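Local coordinates for protein five-membered-cyclitol-phosphate synthase (Streptomyces citricolor, PDB 6K96) that binds nicotinamide-adenine-dinucleotide together with a sodium ion and belongs to the myo-inositol-1-phosphate synthase family, with a Rossmann-type nucleotide-binding domain, at residues N14-L19 and V127-L132; L184-G189 and S293-G298. All blocks are in the same frame, centred on the assembly; numbering follows the deposited sequence.

Interaction 1. Residues N14-L19 and V127-L132. With NA (sodium ion), chain H; NAD (nicotinamide-adenine-dinucleotide), chain G.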
ATOM      1  N   ASN B  14       6.805 -10.757  26.539  1.00 33.32           N
ATOM      2  CA  ASN B  14       6.988  -9.537  25.714  1.00 32.54           C
ATOM      3  C   ASN B  14       6.370  -8.346  26.459  1.00 31.79           C
ATOM      4  O   ASN B  14       7.070  -7.341  26.594  1.00 32.25           O
ATOM      5  CB  ASN B  14       6.506  -9.805  24.301  1.00 32.02           C
ATOM      6  CG  ASN B  14       7.504 -10.641  23.554  1.00 32.21           C
ATOM      7  OD1 ASN B  14       8.682 -10.627  23.903  1.00 33.30           O
ATOM      8  ND2 ASN B  14       7.064 -11.335  22.526  1.00 31.36           N
ATOM      9  N   ASN B  15       5.175  -8.494  27.039  1.00 30.70           N
ATOM     10  CA  ASN B  15       4.454  -7.359  27.683  1.00 29.73           C
ATOM     11  C   ASN B  15       5.321  -6.735  28.806  1.00 30.65           C
ATOM     12  O   ASN B  15       5.276  -5.466  29.016  1.00 32.00           O
ATOM     13  CB  ASN B  15       3.061  -7.767  28.133  1.00 28.72           C
ATOM     14  CG  ASN B  15       2.072  -8.081  27.022  1.00 27.94           C
ATOM     15  OD1 ASN B  15       2.414  -8.085  25.829  1.00 27.24           O
ATOM     16  ND2 ASN B  15       0.822  -8.357  27.404  1.00 26.88           N
ATOM     17  N   ILE B  16       6.065  -7.531  29.550  1.00 31.44           N
ATOM     18  CA  ILE B  16       6.820  -7.062  30.751  1.00 32.12           C
ATOM     19  C   ILE B  16       8.193  -6.594  30.285  1.00 32.44           C
ATOM     20  O   ILE B  16       8.749  -5.692  30.900  1.00 32.63           O
ATOM     21  CB  ILE B  16       6.977  -8.155  31.817  1.00 32.86           C
ATOM     22  CG1 ILE B  16       5.649  -8.815  32.182  1.00 33.21           C
ATOM     23  CG2 ILE B  16       7.688  -7.587  33.037  1.00 33.43           C
ATOM     24  CD1 ILE B  16       4.631  -7.838  32.686  1.00 33.62           C
ATOM     25  N   SER B  17       8.728  -7.166  29.220  1.00 33.03           N
ATOM     26  CA  SER B  17       9.949  -6.621  28.556  1.00 33.43           C
ATOM     27  C   SER B  17       9.679  -5.183  28.188  1.00 33.00           C
ATOM     28  O   SER B  17      10.468  -4.332  28.572  1.00 33.73           O
ATOM     29  CB  SER B  17      10.341  -7.398  27.348  1.00 33.77           C
ATOM     30  OG  SER B  17      11.426  -6.775  26.702  1.00 34.79           O
ATOM     31  N   ALA B  18       8.527  -4.959  27.559  1.00 32.86           N
ATOM     32  CA  ALA B  18       8.037  -3.649  27.098  1.00 33.26           C
ATOM     33  C   ALA B  18       7.799  -2.724  28.283  1.00 34.06           C
ATOM     34  O   ALA B  18       8.249  -1.581  28.216  1.00 36.90           O
ATOM     35  CB  ALA B  18       6.812  -3.829  26.255  1.00 32.82           C
ATOM     36  N   LEU B  19       7.180  -3.186  29.349  1.00 34.56           N
ATOM     37  CA  LEU B  19       6.812  -2.322  30.495  1.00 35.84           C
ATOM     38  C   LEU B  19       8.057  -1.882  31.268  1.00 37.37           C
ATOM     39  O   LEU B  19       8.103  -0.718  31.723  1.00 37.41           O
ATOM     40  CB  LEU B  19       5.867  -3.083  31.428  1.00 34.89           C
ATOM     41  CG  LEU B  19       5.274  -2.217  32.523  1.00 34.55           C
ATOM     42  CD1 LEU B  19       4.210  -1.312  31.962  1.00 34.13           C
ATOM     43  CD2 LEU B  19       4.706  -3.075  33.619  1.00 35.66           C
ATOM     44  N   VAL B 127       0.062  -4.624  43.456  1.00 47.81           N
ATOM     45  CA  VAL B 127      -0.636  -5.030  42.210  1.00 44.33           C
ATOM     46  C   VAL B 127       0.026  -6.315  41.744  1.00 42.29           C
ATOM     47  O   VAL B 127       1.271  -6.357  41.660  1.00 42.53           O
ATOM     48  CB  VAL B 127      -0.535  -3.934  41.132  1.00 44.08           C
ATOM     49  CG1 VAL B 127      -1.226  -4.357  39.850  1.00 44.21           C
ATOM     50  CG2 VAL B 127      -1.069  -2.587  41.599  1.00 43.75           C
ATOM     51  N   LEU B 128      -0.773  -7.314  41.410  1.00 40.72           N
ATOM     52  CA  LEU B 128      -0.290  -8.481  40.648  1.00 39.09           C
ATOM     53  C   LEU B 128      -0.823  -8.337  39.227  1.00 38.28           C
ATOM     54  O   LEU B 128      -2.037  -8.228  39.075  1.00 38.85           O
ATOM     55  CB  LEU B 128      -0.763  -9.779  41.289  1.00 39.02           C
ATOM     56  CG  LEU B 128      -0.375 -11.000  40.460  1.00 38.41           C
ATOM     57  CD1 LEU B 128       1.106 -11.215  40.489  1.00 38.16           C
ATOM     58  CD2 LEU B 128      -1.079 -12.232  40.917  1.00 38.76           C
ATOM     59  N   LEU B 129       0.076  -8.235  38.250  1.00 38.01           N
ATOM     60  CA  LEU B 129      -0.230  -8.200  36.797  1.00 37.57           C
ATOM     61  C   LEU B 129      -0.214  -9.634  36.243  1.00 37.59           C
ATOM     62  O   LEU B 129       0.875 -10.283  36.160  1.00 38.71           O
ATOM     63  CB  LEU B 129       0.808  -7.325  36.082  1.00 38.01           C
ATOM     64  CG  LEU B 129       0.619  -7.182  34.571  1.00 37.32           C
ATOM     65  CD1 LEU B 129      -0.698  -6.490  34.252  1.00 37.06           C
ATOM     66  CD2 LEU B 129       1.794  -6.444  33.963  1.00 37.89           C
ATOM     67  N   TYR B 130      -1.381 -10.112  35.842  1.00 36.14           N
ATOM     68  CA  TYR B 130      -1.541 -11.428  35.220  1.00 35.54           C
ATOM     69  C   TYR B 130      -1.272 -11.308  33.734  1.00 34.93           C
ATOM     70  O   TYR B 130      -2.110 -10.704  33.019  1.00 36.16           O
ATOM     71  CB  TYR B 130      -2.956 -11.939  35.487  1.00 35.64           C
ATOM     72  CG  TYR B 130      -3.249 -13.274  34.855  1.00 35.22           C
ATOM     73  CD1 TYR B 130      -2.735 -14.439  35.407  1.00 35.54           C
ATOM     74  CD2 TYR B 130      -4.011 -13.376  33.701  1.00 34.92           C
ATOM     75  CE1 TYR B 130      -3.005 -15.684  34.850  1.00 35.82           C
ATOM     76  CE2 TYR B 130      -4.269 -14.613  33.123  1.00 35.74           C
ATOM     77  CZ  TYR B 130      -3.785 -15.775  33.710  1.00 35.62           C
ATOM     78  OH  TYR B 130      -4.064 -16.995  33.169  1.00 35.54           O
ATOM     79  N   SER B 131      -0.187 -11.872  33.255  1.00 34.49           N
ATOM     80  CA  SER B 131       0.229 -11.620  31.851  1.00 34.95           C
ATOM     81  C   SER B 131       0.663 -12.928  31.197  1.00 34.19           C
ATOM     82  O   SER B 131       1.638 -12.921  30.420  1.00 35.49           O
ATOM     83  CB  SER B 131       1.316 -10.580  31.787  1.00 36.27           C
ATOM     84  OG  SER B 131       1.267  -9.863  30.543  1.00 38.66           O
ATOM     85  N   LEU B 132      -0.091 -13.984  31.449  1.00 32.68           N
ATOM     86  CA  LEU B 132       0.138 -15.344  30.902  1.00 32.05           C
ATOM     87  C   LEU B 132      -0.448 -15.432  29.501  1.00 30.28           C
ATOM     88  O   LEU B 132      -1.207 -14.571  29.063  1.00 28.70           O
ATOM     89  CB  LEU B 132      -0.558 -16.378  31.809  1.00 33.23           C
ATOM     90  CG  LEU B 132       0.269 -16.960  32.959  1.00 34.08           C
ATOM     91  CD1 LEU B 132       0.530 -15.878  33.985  1.00 34.59           C
ATOM     92  CD2 LEU B 132      -0.448 -18.113  33.613  1.00 34.79           C
TER
HETATM   93 NA    NA H 401       2.404  -9.057  23.612  1.00 27.09          NA
HETATM   94  PA  NAD G 400       4.198 -13.852  26.197  1.00 29.78           P
HETATM   95  O1A NAD G 400       3.938 -15.136  25.508  1.00 29.76           O
HETATM   96  O2A NAD G 400       5.360 -13.056  25.671  1.00 30.34           O
HETATM   97  O5B NAD G 400       4.267 -13.947  27.770  1.00 30.93           O
HETATM   98  C5B NAD G 400       3.739 -15.174  28.326  1.00 33.59           C
HETATM   99  C4B NAD G 400       4.575 -15.573  29.513  1.00 35.21           C
HETATM  100  O4B NAD G 400       3.848 -16.434  30.452  1.00 36.59           O
HETATM  101  C3B NAD G 400       5.826 -16.366  29.123  1.00 36.05           C
HETATM  102  O3B NAD G 400       6.924 -15.876  29.884  1.00 36.05           O
HETATM  103  C2B NAD G 400       5.462 -17.779  29.573  1.00 37.11           C
HETATM  104  O2B NAD G 400       6.683 -18.457  29.629  1.00 37.92           O
HETATM  105  C1B NAD G 400       4.764 -17.427  30.891  1.00 37.63           C
HETATM  106  N9A NAD G 400       4.001 -18.467  31.552  1.00 39.08           N
HETATM  107  C8A NAD G 400       3.380 -19.504  30.899  1.00 40.23           C
HETATM  108  N7A NAD G 400       2.668 -20.264  31.700  1.00 41.35           N
HETATM  109  C5A NAD G 400       2.798 -19.679  32.955  1.00 40.54           C
HETATM  110  C6A NAD G 400       2.264 -20.032  34.211  1.00 41.38           C
HETATM  111  N6A NAD G 400       1.451 -21.068  34.381  1.00 40.98           N
HETATM  112  N1A NAD G 400       2.544 -19.223  35.269  1.00 42.21           N
HETATM  113  C2A NAD G 400       3.367 -18.179  35.055  1.00 41.28           C
HETATM  114  N3A NAD G 400       3.936 -17.771  33.923  1.00 40.11           N
HETATM  115  C4A NAD G 400       3.609 -18.560  32.882  1.00 40.05           C
HETATM  116  O3  NAD G 400       2.888 -12.969  26.049  1.00 28.66           O
HETATM  117  PN  NAD G 400       2.737 -11.372  25.930  1.00 27.10           P
HETATM  118  O1N NAD G 400       3.452 -10.768  27.076  1.00 27.10           O
HETATM  119  O2N NAD G 400       3.066 -11.094  24.495  1.00 27.21           O
HETATM  120  O5D NAD G 400       1.151 -11.213  26.176  1.00 27.40           O
HETATM  121  C5D NAD G 400       0.611 -11.677  27.481  1.00 27.59           C
HETATM  122  C4D NAD G 400      -0.883 -11.781  27.393  1.00 27.48           C
HETATM  123  O4D NAD G 400      -1.495 -10.491  27.162  1.00 26.98           O
HETATM  124  C3D NAD G 400      -1.352 -12.696  26.253  1.00 27.60           C
HETATM  125  O3D NAD G 400      -2.485 -13.399  26.716  1.00 28.24           O
HETATM  126  C2D NAD G 400      -1.861 -11.704  25.210  1.00 27.35           C
HETATM  127  O2D NAD G 400      -2.906 -12.150  24.366  1.00 27.16           O
HETATM  128  C1D NAD G 400      -2.457 -10.619  26.106  1.00 27.20           C
HETATM  129  N1N NAD G 400      -2.661  -9.369  25.314  1.00 26.92           N
HETATM  130  C2N NAD G 400      -1.575  -8.853  24.529  1.00 26.96           C
HETATM  131  C3N NAD G 400      -1.760  -7.814  23.633  1.00 26.33           C
HETATM  132  C7N NAD G 400      -0.552  -7.300  22.871  1.00 26.37           C
HETATM  133  O7N NAD G 400       0.565  -7.718  23.148  1.00 26.14           O
HETATM  134  N7N NAD G 400      -0.753  -6.408  21.904  1.00 26.09           N
HETATM  135  C4N NAD G 400      -3.052  -7.311  23.492  1.00 26.22           C
HETATM  136  C5N NAD G 400      -4.052  -7.694  24.378  1.00 26.46           C
HETATM  137  C6N NAD G 400      -3.864  -8.777  25.218  1.00 26.73           C
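Asn15 and Ser131 approach beside the cofactor's pyrophosphate and nicotinamide-ribose link, ND2 of Asn15 3.5 Å from OG of Ser131, a packing contact. The ligand itself does most of the joining. Asn14 N donates to NAD O2A over 2.9 Å, at 164°, and Asn15 N donates to NAD O1N at the same length, so one backbone N-H from the start of helix 14-31 serves each phosphate. With its CG anti to its carbonyl carbon (chi1 -68°), Asn15 folds its amide back along the phosphate, where OD1 binds the sodium ion at 2.4 Å. On the strand side, Leu132 O accepts a hydrogen bond from O3D of the nicotinamide ribose, and the branched end of Leu132 lies over one face of the adenine, CD2 3.4 Å from NAD C6A. Deeper in, Ile16 and Leu129 meet tip to tip, CD1 of Ile16 3.4 Å from CD2 of Leu129, and Leu19 adds a looser apolar contact. Strand 127-130 is itself set by backbone bonds to strand 5-10, which leads into the helix. A helix N-terminus aimed at a pyrophosphate at the C-terminal edge of a parallel sheet is the signature of the Rossmann fold.

Interaction 2. Residues L184-G189 and S293-G298. With NA (sodium ion), chain H; NAD (nicotinamide-adenine-dinucleotide), chain G.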
ATOM      1  N   LEU B 184      -7.050  -6.785  27.735  1.00 37.51           N
ATOM      2  CA  LEU B 184      -6.498  -5.495  27.188  1.00 36.34           C
ATOM      3  C   LEU B 184      -7.056  -5.212  25.799  1.00 34.96           C
ATOM      4  O   LEU B 184      -6.901  -6.092  24.910  1.00 34.12           O
ATOM      5  CB  LEU B 184      -4.978  -5.516  27.041  1.00 35.72           C
ATOM      6  CG  LEU B 184      -4.175  -5.831  28.288  1.00 35.87           C
ATOM      7  CD1 LEU B 184      -2.704  -5.606  28.000  1.00 35.73           C
ATOM      8  CD2 LEU B 184      -4.651  -5.006  29.468  1.00 36.14           C
ATOM      9  N   ALA B 185      -7.604  -4.008  25.608  1.00 34.67           N
ATOM     10  CA  ALA B 185      -7.806  -3.378  24.275  1.00 34.45           C
ATOM     11  C   ALA B 185      -6.519  -2.656  23.840  1.00 34.19           C
ATOM     12  O   ALA B 185      -6.128  -1.651  24.480  1.00 33.58           O
ATOM     13  CB  ALA B 185      -8.960  -2.430  24.369  1.00 35.40           C
ATOM     14  N   SER B 186      -5.846  -3.149  22.801  1.00 35.06           N
ATOM     15  CA  SER B 186      -4.464  -2.731  22.452  1.00 34.73           C
ATOM     16  C   SER B 186      -4.444  -1.214  22.264  1.00 35.23           C
ATOM     17  O   SER B 186      -5.475  -0.669  21.849  1.00 35.90           O
ATOM     18  CB  SER B 186      -3.937  -3.494  21.263  1.00 35.02           C
ATOM     19  OG  SER B 186      -3.129  -4.639  21.665  1.00 35.19           O
ATOM     20  N   HIS B 187      -3.330  -0.552  22.614  1.00 35.47           N
ATOM     21  CA  HIS B 187      -3.196   0.934  22.572  1.00 34.51           C
ATOM     22  C   HIS B 187      -3.820   1.435  21.268  1.00 35.26           C
ATOM     23  O   HIS B 187      -4.750   2.295  21.304  1.00 35.28           O
ATOM     24  CB  HIS B 187      -1.731   1.401  22.677  1.00 33.31           C
ATOM     25  CG  HIS B 187      -1.621   2.799  23.208  1.00 33.16           C
ATOM     26  ND1 HIS B 187      -0.403   3.366  23.595  1.00 32.15           N
ATOM     27  CD2 HIS B 187      -2.579   3.727  23.502  1.00 32.23           C
ATOM     28  CE1 HIS B 187      -0.628   4.572  24.077  1.00 31.99           C
ATOM     29  NE2 HIS B 187      -1.947   4.810  24.044  1.00 32.11           N
ATOM     30  N   LEU B 188      -3.332   0.898  20.146  1.00 35.68           N
ATOM     31  CA  LEU B 188      -3.943   1.149  18.815  1.00 35.60           C
ATOM     32  C   LEU B 188      -4.065  -0.161  18.059  1.00 35.11           C
ATOM     33  O   LEU B 188      -3.101  -0.657  17.500  1.00 35.41           O
ATOM     34  CB  LEU B 188      -3.153   2.155  17.972  1.00 35.61           C
ATOM     35  CG  LEU B 188      -3.848   2.432  16.634  1.00 35.82           C
ATOM     36  CD1 LEU B 188      -5.194   3.125  16.846  1.00 35.71           C
ATOM     37  CD2 LEU B 188      -2.970   3.238  15.706  1.00 35.85           C
ATOM     38  N   GLY B 189      -5.272  -0.663  18.001  1.00 34.72           N
ATOM     39  CA  GLY B 189      -5.465  -2.025  17.500  1.00 33.39           C
ATOM     40  C   GLY B 189      -5.999  -2.029  16.116  1.00 32.59           C
ATOM     41  O   GLY B 189      -6.694  -1.081  15.764  1.00 33.50           O
ATOM     42  N   SER B 293       3.756  -5.531  21.586  1.00 31.28           N
ATOM     43  CA  SER B 293       3.810  -5.491  23.070  1.00 31.86           C
ATOM     44  C   SER B 293       3.933  -4.061  23.631  1.00 33.33           C
ATOM     45  O   SER B 293       3.746  -3.900  24.890  1.00 36.85           O
ATOM     46  CB  SER B 293       4.905  -6.360  23.561  1.00 31.40           C
ATOM     47  OG  SER B 293       4.543  -7.716  23.398  1.00 30.15           O
ATOM     48  N   SER B 294       4.214  -3.057  22.802  1.00 32.69           N
ATOM     49  CA  SER B 294       4.033  -1.629  23.177  1.00 32.90           C
ATOM     50  C   SER B 294       2.532  -1.374  23.207  1.00 33.26           C
ATOM     51  O   SER B 294       2.094  -0.582  24.059  1.00 35.31           O
ATOM     52  CB  SER B 294       4.764  -0.645  22.239  1.00 32.27           C
ATOM     53  OG  SER B 294       6.183  -0.632  22.476  1.00 31.48           O
ATOM     54  N   ASN B 295       1.762  -2.041  22.343  1.00 32.60           N
ATOM     55  CA  ASN B 295       0.295  -1.855  22.309  1.00 32.23           C
ATOM     56  C   ASN B 295      -0.264  -2.398  23.611  1.00 32.05           C
ATOM     57  O   ASN B 295      -1.345  -1.987  23.948  1.00 32.43           O
ATOM     58  CB  ASN B 295      -0.379  -2.541  21.126  1.00 32.71           C
ATOM     59  CG  ASN B 295      -0.768  -1.635  19.978  1.00 33.22           C
ATOM     60  OD1 ASN B 295      -0.643  -0.424  20.057  1.00 33.83           O
ATOM     61  ND2 ASN B 295      -1.260  -2.229  18.898  1.00 33.61           N
ATOM     62  N   ALA B 296       0.419  -3.324  24.283  1.00 31.88           N
ATOM     63  CA  ALA B 296       0.006  -3.846  25.605  1.00 31.32           C
ATOM     64  C   ALA B 296       0.432  -2.824  26.642  1.00 31.10           C
ATOM     65  O   ALA B 296      -0.399  -2.363  27.356  1.00 31.20           O
ATOM     66  CB  ALA B 296       0.658  -5.178  25.891  1.00 30.93           C
ATOM     67  N   ALA B 297       1.715  -2.484  26.684  1.00 31.46           N
ATOM     68  CA  ALA B 297       2.312  -1.693  27.805  1.00 31.47           C
ATOM     69  C   ALA B 297       1.720  -0.274  27.817  1.00 30.95           C
ATOM     70  O   ALA B 297       1.393   0.233  28.882  1.00 31.13           O
ATOM     71  CB  ALA B 297       3.809  -1.665  27.740  1.00 31.34           C
ATOM     72  N   GLY B 298       1.456   0.282  26.658  1.00 30.42           N
ATOM     73  CA  GLY B 298       0.721   1.557  26.535  1.00 31.16           C
ATOM     74  C   GLY B 298      -0.615   1.560  27.244  1.00 31.00           C
ATOM     75  O   GLY B 298      -1.127   2.660  27.509  1.00 31.45           O
TER
HETATM   76 NA    NA H 401       2.404  -9.057  23.612  1.00 27.09          NA
HETATM   77  PA  NAD G 400       4.198 -13.852  26.197  1.00 29.78           P
HETATM   78  O1A NAD G 400       3.938 -15.136  25.508  1.00 29.76           O
HETATM   79  O2A NAD G 400       5.360 -13.056  25.671  1.00 30.34           O
HETATM   80  O5B NAD G 400       4.267 -13.947  27.770  1.00 30.93           O
HETATM   81  C5B NAD G 400       3.739 -15.174  28.326  1.00 33.59           C
HETATM   82  C4B NAD G 400       4.575 -15.573  29.513  1.00 35.21           C
HETATM   83  O4B NAD G 400       3.848 -16.434  30.452  1.00 36.59           O
HETATM   84  C3B NAD G 400       5.826 -16.366  29.123  1.00 36.05           C
HETATM   85  O3B NAD G 400       6.924 -15.876  29.884  1.00 36.05           O
HETATM   86  C2B NAD G 400       5.462 -17.779  29.573  1.00 37.11           C
HETATM   87  O2B NAD G 400       6.683 -18.457  29.629  1.00 37.92           O
HETATM   88  C1B NAD G 400       4.764 -17.427  30.891  1.00 37.63           C
HETATM   89  N9A NAD G 400       4.001 -18.467  31.552  1.00 39.08           N
HETATM   90  C8A NAD G 400       3.380 -19.504  30.899  1.00 40.23           C
HETATM   91  N7A NAD G 400       2.668 -20.264  31.700  1.00 41.35           N
HETATM   92  C5A NAD G 400       2.798 -19.679  32.955  1.00 40.54           C
HETATM   93  C6A NAD G 400       2.264 -20.032  34.211  1.00 41.38           C
HETATM   94  N6A NAD G 400       1.451 -21.068  34.381  1.00 40.98           N
HETATM   95  N1A NAD G 400       2.544 -19.223  35.269  1.00 42.21           N
HETATM   96  C2A NAD G 400       3.367 -18.179  35.055  1.00 41.28           C
HETATM   97  N3A NAD G 400       3.936 -17.771  33.923  1.00 40.11           N
HETATM   98  C4A NAD G 400       3.609 -18.560  32.882  1.00 40.05           C
HETATM   99  O3  NAD G 400       2.888 -12.969  26.049  1.00 28.66           O
HETATM  100  PN  NAD G 400       2.737 -11.372  25.930  1.00 27.10           P
HETATM  101  O1N NAD G 400       3.452 -10.768  27.076  1.00 27.10           O
HETATM  102  O2N NAD G 400       3.066 -11.094  24.495  1.00 27.21           O
HETATM  103  O5D NAD G 400       1.151 -11.213  26.176  1.00 27.40           O
HETATM  104  C5D NAD G 400       0.611 -11.677  27.481  1.00 27.59           C
HETATM  105  C4D NAD G 400      -0.883 -11.781  27.393  1.00 27.48           C
HETATM  106  O4D NAD G 400      -1.495 -10.491  27.162  1.00 26.98           O
HETATM  107  C3D NAD G 400      -1.352 -12.696  26.253  1.00 27.60           C
HETATM  108  O3D NAD G 400      -2.485 -13.399  26.716  1.00 28.24           O
HETATM  109  C2D NAD G 400      -1.861 -11.704  25.210  1.00 27.35           C
HETATM  110  O2D NAD G 400      -2.906 -12.150  24.366  1.00 27.16           O
HETATM  111  C1D NAD G 400      -2.457 -10.619  26.106  1.00 27.20           C
HETATM  112  N1N NAD G 400      -2.661  -9.369  25.314  1.00 26.92           N
HETATM  113  C2N NAD G 400      -1.575  -8.853  24.529  1.00 26.96           C
HETATM  114  C3N NAD G 400      -1.760  -7.814  23.633  1.00 26.33           C
HETATM  115  C7N NAD G 400      -0.552  -7.300  22.871  1.00 26.37           C
HETATM  116  O7N NAD G 400       0.565  -7.718  23.148  1.00 26.14           O
HETATM  117  N7N NAD G 400      -0.753  -6.408  21.904  1.00 26.09           N
HETATM  118  C4N NAD G 400      -3.052  -7.311  23.492  1.00 26.22           C
HETATM  119  C5N NAD G 400      -4.052  -7.694  24.378  1.00 26.46           C
HETATM  120  C6N NAD G 400      -3.864  -8.777  25.218  1.00 26.73           C
HETATM  121  O   HOH W   1      -1.991  -4.855  18.931  1.00 31.07           O
HETATM  122  O   HOH W   2       1.516   2.112  22.519  1.00 18.49           O
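The nicotinamide end of the dinucleotide pocket is built where the opening turns of helix 292-313 dock, through Asn295, on His187 and Leu188 of the loop that precedes helix 190-203. The carboxamide of Asn295 grips one residue twice: OD1 accepts from Leu188 N over 3.0 Å, and ND2 donates to Leu188 O over 2.8 Å. Neither bond lies flat, since Leu188 N stands above the carbonyl plane of the amide and ND2 approaches from above the carbonyl plane of Leu188, bent to 139° at the hydrogen. The backbone bond beside them is more regular, with His187 N pointing at a lone pair of Asn295 O at 2.8 Å. Three bonds thus fix loop against helix. The His187 ring, its CG anti to the backbone N (chi1 -156°), reaches along the helix to Gly298, whose CA comes within 3.6 Å of ND1 and whose carbonyl oxygen sits over the centre of one ring face. Earlier in the loop, Leu184 CD1 packs on Ala296 CB at 4.0 Å, while Leu184 CB borders the nicotinamide ring. His187 also packs on Leu206 of the second subunit. Ser186 OG also holds the cofactor: it accepts from the carboxamide nitrogen N7N of NAD at 3.0 Å, and a water bridges the same hydroxyl to Asn295 ND2.

Overall arrangement
Interactions 1 and 2 follow one another along the chain, their centres about 12 Å apart, and divide a single cofactor between them: 14-19 with 127-132 holds the adenine, the pyrophosphate and the nicotinamide ribose, 184-189 with 293-298 the nicotinamide. The sodium ion marks the seam. Asn15 OD1 comes from the first, Ser293 OG, at 2.5 Å from the metal, from the second, and NAD O2N and O7N supply the other two ligands, tying phosphate to carboxamide. Asn15 OD1 and Ser293 OG lie 3.3 Å apart, brought together by the metal, and Ala18 CB packs on Ser293 O. Trp277 of the second subunit touches both contacts, setting this pocket against the subunit interface.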